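Local coordinates for oxidoreductase protein (Agrobacterium radiobacter, PDB 5UI9) that is a GFO/IDH/MocA-family oxidoreductase that binds NAD+ and probably oxidises or reduces a small hydroxylated substrate, at residues N126-T131 with A187-G192; L179-L184 with A324-A329; L245-G250 with T254-Q259; L263-T266 with M271-S274. One frame throughout, in Å; residues are numbered along the deposited sequence.

Contact 1: residues N126-T131 with A187-G192; sequences NFRWQT and ARFILG. With NAD (nicotinamide-adenine-dinucleotide), chain C.
In the loop that follows strand 121-124 of the Rossmann sheet, R128 meets F189 at the end of helix 175-191. The R128 side chain lies across one face of the F189 ring: its CB sits 4.1 Å from the ring centroid, a CH-pi contact over the face, while farther out R128 NH1 comes within 3.7 Å of F189 CD1. That ring carbon lies over one face of the guanidinium, toward its rim, the two planes 27° apart. F189 reaches across because its CG is trans to the backbone N (chi1 -179°). A bend at chi3 in R128 then brings its NH2 to 3.8 Å from NH1 of R188. These like charges are probably offset by acids: D185 pairs with R128, and D193 and D318 pair with R188. In the two-domain GFO/IDH/MocA fold this loop also borders the dinucleotide site, and N126 is hydrogen-bonded to the nicotinamide carboxamide. NAD N7N donates to N126 OD1 over 3.1 Å at a nearly straight 165°; the return bond, from N126 ND2 to NAD O7N at 2.8 Å, is bent and weak. H124 is a further partner of N126 ND2. F127 presents its ring edge to the carboxamide, with CE1 3.9 Å from NAD N7N, and its ring stacks with that of H182.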
# COMPACT_ATOMS: atom_id res chain seq x y z
N ASN A 126 -6.50 -15.16 16.15
CA ASN A 126 -5.14 -15.46 16.67
C ASN A 126 -3.98 -14.72 16.00
O ASN A 126 -2.85 -14.79 16.47
CB ASN A 126 -4.88 -17.00 16.74
CG ASN A 126 -5.02 -17.71 15.39
OD1 ASN A 126 -4.76 -17.15 14.33
ND2 ASN A 126 -5.41 -18.98 15.44
N PHE A 127 -4.25 -13.96 14.93
CA PHE A 127 -3.17 -13.27 14.19
C PHE A 127 -2.51 -12.18 15.02
O PHE A 127 -1.29 -12.11 15.07
CB PHE A 127 -3.67 -12.72 12.84
CG PHE A 127 -3.49 -13.67 11.70
CD1 PHE A 127 -4.00 -14.95 11.76
CD2 PHE A 127 -2.81 -13.27 10.54
CE1 PHE A 127 -3.82 -15.84 10.71
CE2 PHE A 127 -2.64 -14.15 9.48
CZ PHE A 127 -3.14 -15.43 9.56
N ARG A 128 -3.31 -11.38 15.74
CA ARG A 128 -2.75 -10.39 16.67
C ARG A 128 -1.92 -11.00 17.81
O ARG A 128 -1.11 -10.31 18.43
CB ARG A 128 -3.84 -9.48 17.25
CG ARG A 128 -4.79 -10.17 18.24
CD ARG A 128 -5.50 -9.17 19.12
NE ARG A 128 -6.50 -8.40 18.39
CZ ARG A 128 -7.31 -7.49 18.93
NH1 ARG A 128 -7.25 -7.21 20.23
NH2 ARG A 128 -8.20 -6.87 18.18
N TRP A 129 -2.14 -12.29 18.09
CA TRP A 129 -1.36 -13.03 19.09
C TRP A 129 -0.06 -13.67 18.58
O TRP A 129 0.66 -14.30 19.35
CB TRP A 129 -2.25 -14.10 19.77
CG TRP A 129 -3.23 -13.49 20.70
CD1 TRP A 129 -4.55 -13.23 20.46
CD2 TRP A 129 -2.97 -13.03 22.03
NE1 TRP A 129 -5.12 -12.65 21.56
CE2 TRP A 129 -4.17 -12.51 22.54
CE3 TRP A 129 -1.82 -13.01 22.83
CZ2 TRP A 129 -4.27 -11.98 23.83
CZ3 TRP A 129 -1.91 -12.48 24.12
CH2 TRP A 129 -3.13 -11.97 24.61
N GLN A 130 0.26 -13.48 17.29
CA GLN A 130 1.55 -13.90 16.73
C GLN A 130 2.67 -13.04 17.33
O GLN A 130 2.50 -11.83 17.51
CB GLN A 130 1.57 -13.74 15.20
CG GLN A 130 0.64 -14.68 14.43
CD GLN A 130 0.48 -14.31 12.96
OE1 GLN A 130 -0.36 -14.87 12.25
NE2 GLN A 130 1.29 -13.35 12.49
N THR A 131 3.79 -13.67 17.65
CA THR A 131 4.95 -12.97 18.22
C THR A 131 5.37 -11.69 17.46
O THR A 131 5.54 -10.64 18.08
CB THR A 131 6.14 -13.94 18.39
OG1 THR A 131 5.74 -15.02 19.23
CG2 THR A 131 7.37 -13.24 19.00
N ALA A 187 -4.80 -4.29 11.87
CA ALA A 187 -4.85 -2.84 11.65
C ALA A 187 -5.49 -2.11 12.84
O ALA A 187 -4.97 -1.10 13.31
CB ALA A 187 -5.59 -2.51 10.36
N ARG A 188 -6.60 -2.66 13.35
CA ARG A 188 -7.26 -2.13 14.56
C ARG A 188 -6.40 -2.24 15.81
O ARG A 188 -6.28 -1.29 16.58
CB ARG A 188 -8.55 -2.90 14.85
CG ARG A 188 -9.73 -2.54 13.98
CD ARG A 188 -11.00 -3.17 14.51
NE ARG A 188 -11.26 -2.79 15.91
CZ ARG A 188 -11.29 -3.60 16.97
NH1 ARG A 188 -11.14 -4.93 16.87
NH2 ARG A 188 -11.51 -3.07 18.17
N PHE A 189 -5.83 -3.43 16.00
CA PHE A 189 -4.96 -3.72 17.13
C PHE A 189 -3.80 -2.73 17.23
O PHE A 189 -3.49 -2.23 18.30
CB PHE A 189 -4.44 -5.16 17.00
CG PHE A 189 -3.55 -5.62 18.12
CD1 PHE A 189 -3.99 -5.59 19.44
CD2 PHE A 189 -2.28 -6.11 17.85
CE1 PHE A 189 -3.17 -6.03 20.47
CE2 PHE A 189 -1.45 -6.56 18.87
CZ PHE A 189 -1.90 -6.52 20.19
N ILE A 190 -3.18 -2.42 16.09
CA ILE A 190 -2.03 -1.51 16.03
C ILE A 190 -2.42 -0.03 16.02
O ILE A 190 -1.86 0.75 16.79
CB ILE A 190 -1.13 -1.83 14.80
CG1 ILE A 190 -0.63 -3.29 14.85
CG2 ILE A 190 0.05 -0.87 14.72
CD1 ILE A 190 -0.06 -3.74 16.18
N LEU A 191 -3.35 0.36 15.14
CA LEU A 191 -3.67 1.80 14.94
C LEU A 191 -5.06 2.23 15.43
O LEU A 191 -5.47 3.37 15.17
CB LEU A 191 -3.52 2.16 13.46
CG LEU A 191 -2.12 2.00 12.86
CD1 LEU A 191 -2.16 2.34 11.38
CD2 LEU A 191 -1.10 2.87 13.59
N GLY A 192 -5.76 1.35 16.16
CA GLY A 192 -7.07 1.67 16.71
C GLY A 192 -8.23 1.55 15.74
O GLY A 192 -8.05 1.32 14.53
PA NAD C . -13.28 -28.17 8.54
O1A NAD C . -14.44 -28.31 7.58
O2A NAD C . -11.99 -28.90 8.28
O5B NAD C . -13.79 -28.58 10.00
C5B NAD C . -15.10 -28.29 10.47
C4B NAD C . -15.57 -29.51 11.25
O4B NAD C . -16.74 -29.16 11.98
C3B NAD C . -15.94 -30.68 10.35
O3B NAD C . -15.28 -31.86 10.81
C2B NAD C . -17.46 -30.79 10.45
O2B NAD C . -17.89 -32.15 10.39
C1B NAD C . -17.74 -30.16 11.80
N9A NAD C . -19.05 -29.50 11.99
C8A NAD C . -19.64 -28.57 11.19
N7A NAD C . -20.82 -28.18 11.73
C5A NAD C . -20.99 -28.84 12.89
C6A NAD C . -22.02 -28.90 13.97
N6A NAD C . -23.14 -28.15 13.91
N1A NAD C . -21.79 -29.74 15.01
C2A NAD C . -20.69 -30.50 15.10
N3A NAD C . -19.72 -30.49 14.16
C4A NAD C . -19.82 -29.70 13.06
O3 NAD C . -12.98 -26.61 8.73
PN NAD C . -11.55 -26.01 9.19
O1N NAD C . -10.64 -25.86 8.00
O2N NAD C . -11.06 -26.78 10.39
O5D NAD C . -12.02 -24.55 9.62
C5D NAD C . -12.94 -24.38 10.69
C4D NAD C . -12.94 -22.92 11.09
O4D NAD C . -11.62 -22.57 11.52
C3D NAD C . -13.31 -22.00 9.93
O3D NAD C . -14.29 -21.05 10.36
C2D NAD C . -12.00 -21.33 9.55
O2D NAD C . -12.17 -19.98 9.12
C1D NAD C . -11.19 -21.39 10.84
N1N NAD C . -9.73 -21.38 10.68
C2N NAD C . -9.04 -20.56 11.49
C3N NAD C . -7.65 -20.46 11.44
C7N NAD C . -6.96 -19.51 12.38
O7N NAD C . -7.44 -19.33 13.50
N7N NAD C . -5.86 -18.87 12.00
C4N NAD C . -6.97 -21.26 10.52
C5N NAD C . -7.69 -22.12 9.69
C6N NAD C . -9.08 -22.17 9.80

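Contact 2: residues L179-L184 with A324-A329; sequences LGIHTL and ALVEAA. With 8A1 ((2S)-2,3-dihydroxy-2-methylpropanoic acid), chain D.
I181 and L184, one turn apart on helix 175-191, converge on a single methyl group of V326 on helix 316-335. That methyl, V326 CG2, stands 3.7 Å from I181 CG1 and 3.9 Å from L184 CD1. Valine can serve both because its CG1 is trans to the backbone N (chi1 169°), which leaves CG2 beside that nitrogen, facing I181 and L184. I181 carries CG1 trans as well, with CD1 continuing the chain past the valine methyl. L184 CD1 also lies 4.0 Å from L325 CB; L325 CD1 returns the contact near L184 CB. The segment axes approach to 9.6 Å and run at 123° to each other. On the far side of helix 175-191 the chemistry turns polar: H182 CB points away from helix 316-335, and H182 NE2 donates to carboxylate oxygen O of the bound dihydroxy acid at 2.6 Å, nearly straight at 167° and in the ring plane. E125 holds ND1, the other ring nitrogen, which fixes the rotation of the imidazole. With no hydrogen bond linking the two segments, their association rests on buried apolar contact, while the same helix presents a ligand-binding histidine on its other side.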
# COMPACT_ATOMS: atom_id res chain seq x y z
N LEU A 179 -9.33 -14.23 5.39
CA LEU A 179 -7.97 -13.80 5.70
C LEU A 179 -7.89 -12.32 6.05
O LEU A 179 -7.26 -11.95 7.05
CB LEU A 179 -7.06 -14.16 4.52
CG LEU A 179 -5.57 -13.79 4.52
CD1 LEU A 179 -5.35 -12.34 4.10
CD2 LEU A 179 -4.90 -14.09 5.86
N GLY A 180 -8.53 -11.48 5.23
CA GLY A 180 -8.64 -10.04 5.49
C GLY A 180 -9.18 -9.72 6.87
O GLY A 180 -8.78 -8.74 7.49
N ILE A 181 -10.09 -10.57 7.35
CA ILE A 181 -10.59 -10.49 8.71
C ILE A 181 -9.45 -10.43 9.75
O ILE A 181 -9.53 -9.65 10.69
CB ILE A 181 -11.58 -11.66 8.98
CG1 ILE A 181 -12.45 -11.39 10.21
CG2 ILE A 181 -10.86 -13.00 9.10
CD1 ILE A 181 -13.72 -12.21 10.20
N HIS A 182 -8.39 -11.21 9.54
CA HIS A 182 -7.19 -11.15 10.37
C HIS A 182 -6.43 -9.84 10.18
O HIS A 182 -6.05 -9.20 11.16
CB HIS A 182 -6.20 -12.28 10.05
CG HIS A 182 -6.71 -13.66 10.31
ND1 HIS A 182 -7.12 -14.08 11.56
CD2 HIS A 182 -6.81 -14.73 9.50
CE1 HIS A 182 -7.47 -15.35 11.50
NE2 HIS A 182 -7.31 -15.77 10.25
N THR A 183 -6.17 -9.49 8.92
CA THR A 183 -5.34 -8.33 8.61
C THR A 183 -6.00 -7.02 9.08
O THR A 183 -5.32 -6.11 9.57
CB THR A 183 -5.06 -8.22 7.10
OG1 THR A 183 -4.92 -9.54 6.53
CG2 THR A 183 -3.78 -7.45 6.84
N LEU A 184 -7.31 -6.94 8.92
CA LEU A 184 -8.12 -5.83 9.44
C LEU A 184 -8.11 -5.77 10.96
O LEU A 184 -8.10 -4.68 11.55
CB LEU A 184 -9.56 -5.94 8.93
CG LEU A 184 -9.75 -5.70 7.43
CD1 LEU A 184 -11.11 -6.20 6.97
CD2 LEU A 184 -9.57 -4.22 7.09
N ALA A 324 -17.33 -5.67 11.47
CA ALA A 324 -17.90 -4.52 10.75
C ALA A 324 -17.06 -4.10 9.54
O ALA A 324 -17.61 -3.76 8.50
CB ALA A 324 -18.08 -3.34 11.69
N LEU A 325 -15.73 -4.14 9.71
CA LEU A 325 -14.80 -3.76 8.64
C LEU A 325 -14.86 -4.75 7.48
O LEU A 325 -14.74 -4.34 6.33
CB LEU A 325 -13.36 -3.64 9.15
CG LEU A 325 -13.08 -2.75 10.37
CD1 LEU A 325 -11.60 -2.76 10.72
CD2 LEU A 325 -13.57 -1.32 10.19
N VAL A 326 -15.05 -6.03 7.79
CA VAL A 326 -15.21 -7.06 6.76
C VAL A 326 -16.48 -6.81 5.94
O VAL A 326 -16.43 -6.79 4.71
CB VAL A 326 -15.24 -8.49 7.36
CG1 VAL A 326 -15.68 -9.54 6.33
CG2 VAL A 326 -13.87 -8.85 7.92
N GLU A 327 -17.61 -6.62 6.63
CA GLU A 327 -18.88 -6.38 5.96
C GLU A 327 -18.86 -5.05 5.18
O GLU A 327 -19.38 -4.97 4.08
CB GLU A 327 -20.03 -6.43 6.98
CG GLU A 327 -21.42 -6.37 6.36
CD GLU A 327 -22.51 -6.87 7.30
OE1 GLU A 327 -22.50 -8.07 7.62
OE2 GLU A 327 -23.37 -6.05 7.71
N ALA A 328 -18.22 -4.03 5.76
CA ALA A 328 -18.04 -2.74 5.09
C ALA A 328 -17.18 -2.85 3.83
O ALA A 328 -17.44 -2.16 2.84
CB ALA A 328 -17.44 -1.73 6.04
N ALA A 329 -16.15 -3.70 3.86
CA ALA A 329 -15.28 -3.91 2.71
C ALA A 329 -16.01 -4.55 1.53
O ALA A 329 -15.82 -4.12 0.39
CB ALA A 329 -14.07 -4.75 3.10
OXT 8A1 D . -5.37 -18.74 9.20
C 8A1 D . -6.48 -18.64 8.63
O 8A1 D . -7.50 -18.19 9.21
CA 8A1 D . -6.61 -19.06 7.18
CB 8A1 D . -6.41 -17.80 6.35
O1 8A1 D . -6.32 -18.10 4.95
O2 8A1 D . -7.91 -19.62 6.95
C3 8A1 D . -5.57 -20.14 6.86

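Contact 3: residues L245-G250 with T254-Q259; sequences LIDIDG and TIRLSQ
R256 lies across the surface of an antiparallel beta hairpin, strands 245-250 and 253-258, and meets two aspartates of the facing strand in two different ways. Toward D247 it is stacked: carboxylate and guanidinium planes are 18° apart, D247 CB sits over one face of the guanidinium, and D247 OD1 touches R256 CD at 3.4 Å. The ion pair between D247 OD2 and R256 NE is long, with the oxygen well out of the guanidinium plane. Toward D249 the groups are nearly coplanar and meet end-on. R256 NH2 reaches the syn lone pair of D249 OD1 at 2.8 Å and R256 NH1 reaches the same oxygen at 2.9 Å, a salt bridge in which one atom takes both nitrogens. A bend at chi2 (-76°) lays the guanidinium over D247 CB, and R256 NH1 also donates to its own strand at I255 O over 3.0 Å, from above that carbonyl plane. The other carboxylate oxygen of D249 turns to R156 and T234 of the second subunit, so the network lies at the dimer interface. On the opposite face I246 packs against L257 and I248 against I255; helix 131-141 packs on I246, I255 and L257, and F153 on I246 and I248. Both are hydrogen-bonded pairs, whereas D247 with R256 and D249 with T254 are non-hydrogen-bonded. In the I246-L257 pair, L257 N donates to I246 O at 2.7 Å.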
# COMPACT_ATOMS: atom_id res chain seq x y z
N LEU A 245 3.29 -8.53 6.58
CA LEU A 245 4.32 -7.51 6.55
C LEU A 245 3.72 -6.17 6.96
O LEU A 245 2.60 -5.84 6.56
CB LEU A 245 4.96 -7.42 5.15
CG LEU A 245 5.38 -8.78 4.57
CD1 LEU A 245 6.12 -8.59 3.25
CD2 LEU A 245 6.24 -9.57 5.56
N ILE A 246 4.45 -5.40 7.77
CA ILE A 246 3.89 -4.21 8.39
C ILE A 246 4.86 -3.03 8.32
O ILE A 246 6.02 -3.15 8.73
CB ILE A 246 3.46 -4.47 9.86
CG1 ILE A 246 2.35 -5.54 9.89
CG2 ILE A 246 2.96 -3.18 10.51
CD1 ILE A 246 1.92 -5.96 11.27
N ASP A 247 4.37 -1.91 7.78
CA ASP A 247 5.07 -0.63 7.81
C ASP A 247 4.24 0.30 8.68
O ASP A 247 3.03 0.35 8.53
CB ASP A 247 5.17 -0.01 6.41
CG ASP A 247 5.88 -0.91 5.40
OD1 ASP A 247 6.41 -1.98 5.76
OD2 ASP A 247 5.89 -0.53 4.21
N ILE A 248 4.90 1.01 9.60
CA ILE A 248 4.27 2.09 10.36
C ILE A 248 5.18 3.31 10.31
O ILE A 248 6.38 3.18 10.57
CB ILE A 248 4.05 1.72 11.84
CG1 ILE A 248 3.36 0.36 12.01
CG2 ILE A 248 3.25 2.82 12.55
CD1 ILE A 248 1.90 0.33 11.60
N ASP A 249 4.62 4.47 10.00
CA ASP A 249 5.34 5.74 10.10
C ASP A 249 4.77 6.55 11.26
O ASP A 249 3.55 6.69 11.40
CB ASP A 249 5.20 6.55 8.81
CG ASP A 249 5.94 5.93 7.63
OD1 ASP A 249 6.54 4.84 7.77
OD2 ASP A 249 5.91 6.56 6.54
N GLY A 250 5.67 7.07 12.10
CA GLY A 250 5.30 7.94 13.21
C GLY A 250 6.06 9.25 13.16
O GLY A 250 6.98 9.42 12.36
N THR A 254 10.04 5.07 12.47
CA THR A 254 9.39 4.06 11.63
C THR A 254 9.53 2.66 12.21
O THR A 254 10.53 2.34 12.87
CB THR A 254 10.01 4.01 10.22
OG1 THR A 254 11.44 3.88 10.32
CG2 THR A 254 9.66 5.25 9.44
N ILE A 255 8.53 1.82 11.95
CA ILE A 255 8.62 0.38 12.15
C ILE A 255 8.50 -0.28 10.78
O ILE A 255 7.62 0.08 10.00
CB ILE A 255 7.50 -0.15 13.08
CG1 ILE A 255 7.64 0.41 14.50
CG2 ILE A 255 7.50 -1.68 13.10
CD1 ILE A 255 6.42 0.20 15.37
N ARG A 256 9.38 -1.24 10.51
CA ARG A 256 9.32 -2.03 9.28
C ARG A 256 9.49 -3.51 9.63
O ARG A 256 10.59 -3.97 9.93
CB ARG A 256 10.39 -1.59 8.28
CG ARG A 256 10.20 -0.18 7.72
CD ARG A 256 9.10 -0.11 6.67
NE ARG A 256 8.93 1.23 6.07
CZ ARG A 256 8.28 2.26 6.63
NH1 ARG A 256 7.72 2.16 7.85
NH2 ARG A 256 8.20 3.41 5.97
N LEU A 257 8.37 -4.23 9.60
CA LEU A 257 8.36 -5.68 9.79
C LEU A 257 8.33 -6.30 8.40
O LEU A 257 7.32 -6.22 7.71
CB LEU A 257 7.14 -6.12 10.60
CG LEU A 257 6.91 -7.62 10.76
CD1 LEU A 257 8.12 -8.30 11.39
CD2 LEU A 257 5.67 -7.87 11.60
N SER A 258 9.45 -6.91 8.01
CA SER A 258 9.64 -7.43 6.65
C SER A 258 9.77 -8.95 6.67
O SER A 258 9.83 -9.56 7.75
CB SER A 258 10.87 -6.78 6.02
OG SER A 258 12.04 -7.10 6.74
N GLN A 259 9.78 -9.55 5.48
CA GLN A 259 9.84 -11.01 5.29
C GLN A 259 10.93 -11.66 6.15
O GLN A 259 12.01 -11.12 6.29
CB GLN A 259 10.06 -11.33 3.79
CG GLN A 259 10.67 -12.69 3.42
CD GLN A 259 9.65 -13.77 3.17
OE1 GLN A 259 8.98 -13.76 2.13
NE2 GLN A 259 9.54 -14.74 4.09
O HOH W 1 7.79 -4.09 6.08

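Contact 4: residues L263-T266 with M271-S274; sequences LEVT and MTIS
M271 lies alongside T266, the two side chains pointing the same way, with CG of the methionine 3.6 Å from the threonine CG2. With M271 CG trans (chi1 175°) and chi2 also extended, its SD comes 3.8 Å from OE1 of E264 on the facing strand. E264 in turn runs beside I273, its CG 4.0 Å from I273 CG1. On the other face a water bridges the strands: it donates to L263 O at 3.1 Å and is hydrogen-bonded to T272 OG1 and, at 2.7 Å, to S274 OG. T272 OG1 also lies 3.7 Å from V265 CB. Beneath these side chains, four backbone bonds hold the strands in place, two for each hydrogen-bonded pair, L263 with S274 and V265 with T272. Farther out, R262 pairs with the E264 carboxylate and T254 bonds the T266 hydroxyl, while L263 and V265 rest on helix 131-141. K235 and G237 of the second subunit pack on T266 and M271. The result is a two-stranded antiparallel hairpin, 262-266 and 271-275, that forms one end of the mixed beta sheet of the C-terminal domain, as counted within the chain.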
# COMPACT_ATOMS: atom_id res chain seq x y z
N LEU A 263 12.56 -7.18 12.08
CA LEU A 263 11.89 -6.00 12.63
C LEU A 263 12.88 -4.84 12.73
O LEU A 263 13.76 -4.84 13.59
CB LEU A 263 11.31 -6.34 14.01
CG LEU A 263 10.58 -5.26 14.80
CD1 LEU A 263 9.45 -4.64 13.99
CD2 LEU A 263 10.04 -5.87 16.09
N GLU A 264 12.72 -3.86 11.83
CA GLU A 264 13.53 -2.64 11.82
C GLU A 264 12.78 -1.52 12.51
O GLU A 264 11.68 -1.16 12.09
CB GLU A 264 13.83 -2.18 10.40
CG GLU A 264 15.20 -2.56 9.89
CD GLU A 264 15.46 -2.01 8.50
OE1 GLU A 264 15.11 -0.84 8.22
OE2 GLU A 264 16.03 -2.77 7.68
N VAL A 265 13.37 -0.98 13.56
CA VAL A 265 12.81 0.16 14.28
C VAL A 265 13.85 1.26 14.26
O VAL A 265 14.97 1.04 14.72
CB VAL A 265 12.49 -0.20 15.75
CG1 VAL A 265 11.99 1.03 16.51
CG2 VAL A 265 11.49 -1.35 15.81
N THR A 266 13.50 2.42 13.71
CA THR A 266 14.38 3.59 13.77
C THR A 266 13.67 4.71 14.50
O THR A 266 12.50 4.98 14.24
CB THR A 266 14.88 4.06 12.37
OG1 THR A 266 13.86 4.82 11.72
CG2 THR A 266 15.29 2.88 11.49
N MET A 271 18.85 3.21 14.66
CA MET A 271 18.19 2.02 14.11
C MET A 271 18.54 0.76 14.91
O MET A 271 19.69 0.58 15.32
CB MET A 271 18.57 1.82 12.63
CG MET A 271 18.02 0.55 11.99
SD MET A 271 18.03 0.51 10.19
CE MET A 271 19.73 0.94 9.81
N THR A 272 17.55 -0.11 15.11
CA THR A 272 17.74 -1.46 15.65
C THR A 272 17.08 -2.49 14.74
O THR A 272 15.98 -2.25 14.25
CB THR A 272 17.14 -1.60 17.06
OG1 THR A 272 15.77 -1.22 17.04
CG2 THR A 272 17.88 -0.73 18.05
N ILE A 273 17.76 -3.61 14.51
CA ILE A 273 17.20 -4.76 13.81
C ILE A 273 17.02 -5.89 14.82
O ILE A 273 17.98 -6.27 15.49
CB ILE A 273 18.10 -5.25 12.64
CG1 ILE A 273 18.42 -4.10 11.68
CG2 ILE A 273 17.42 -6.40 11.89
CD1 ILE A 273 19.59 -3.23 12.09
N SER A 274 15.80 -6.40 14.94
CA SER A 274 15.51 -7.54 15.80
C SER A 274 14.93 -8.71 15.01
O SER A 274 14.34 -8.53 13.94
CB SER A 274 14.51 -7.13 16.89
OG SER A 274 15.00 -6.02 17.61
O HOH W 2 14.21 -3.69 16.42

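Overall arrangement
Contacts 1 and 2 are buried and share helix 175-191, which offers R188 and F189 to the loop after the Rossmann sheet and I181 and L184 to helix 316-335; they also touch where R188 packs on L325, and meet beside the ligands through F127 and H182. Contacts 3 and 4 are consecutive hairpins of one sheet, farther from the chain centre and only partly buried, both touching the second subunit. They join through strands 253-258 and 262-266, while I190 of contact 1 reaches I248 of contact 3. Chemistry follows place: arginine-aromatic overlap at the domain junction, purely apolar side-chain contact between helices, a salt-bridge network at the dimer interface, and a water bridge at the sheet's outer hairpin.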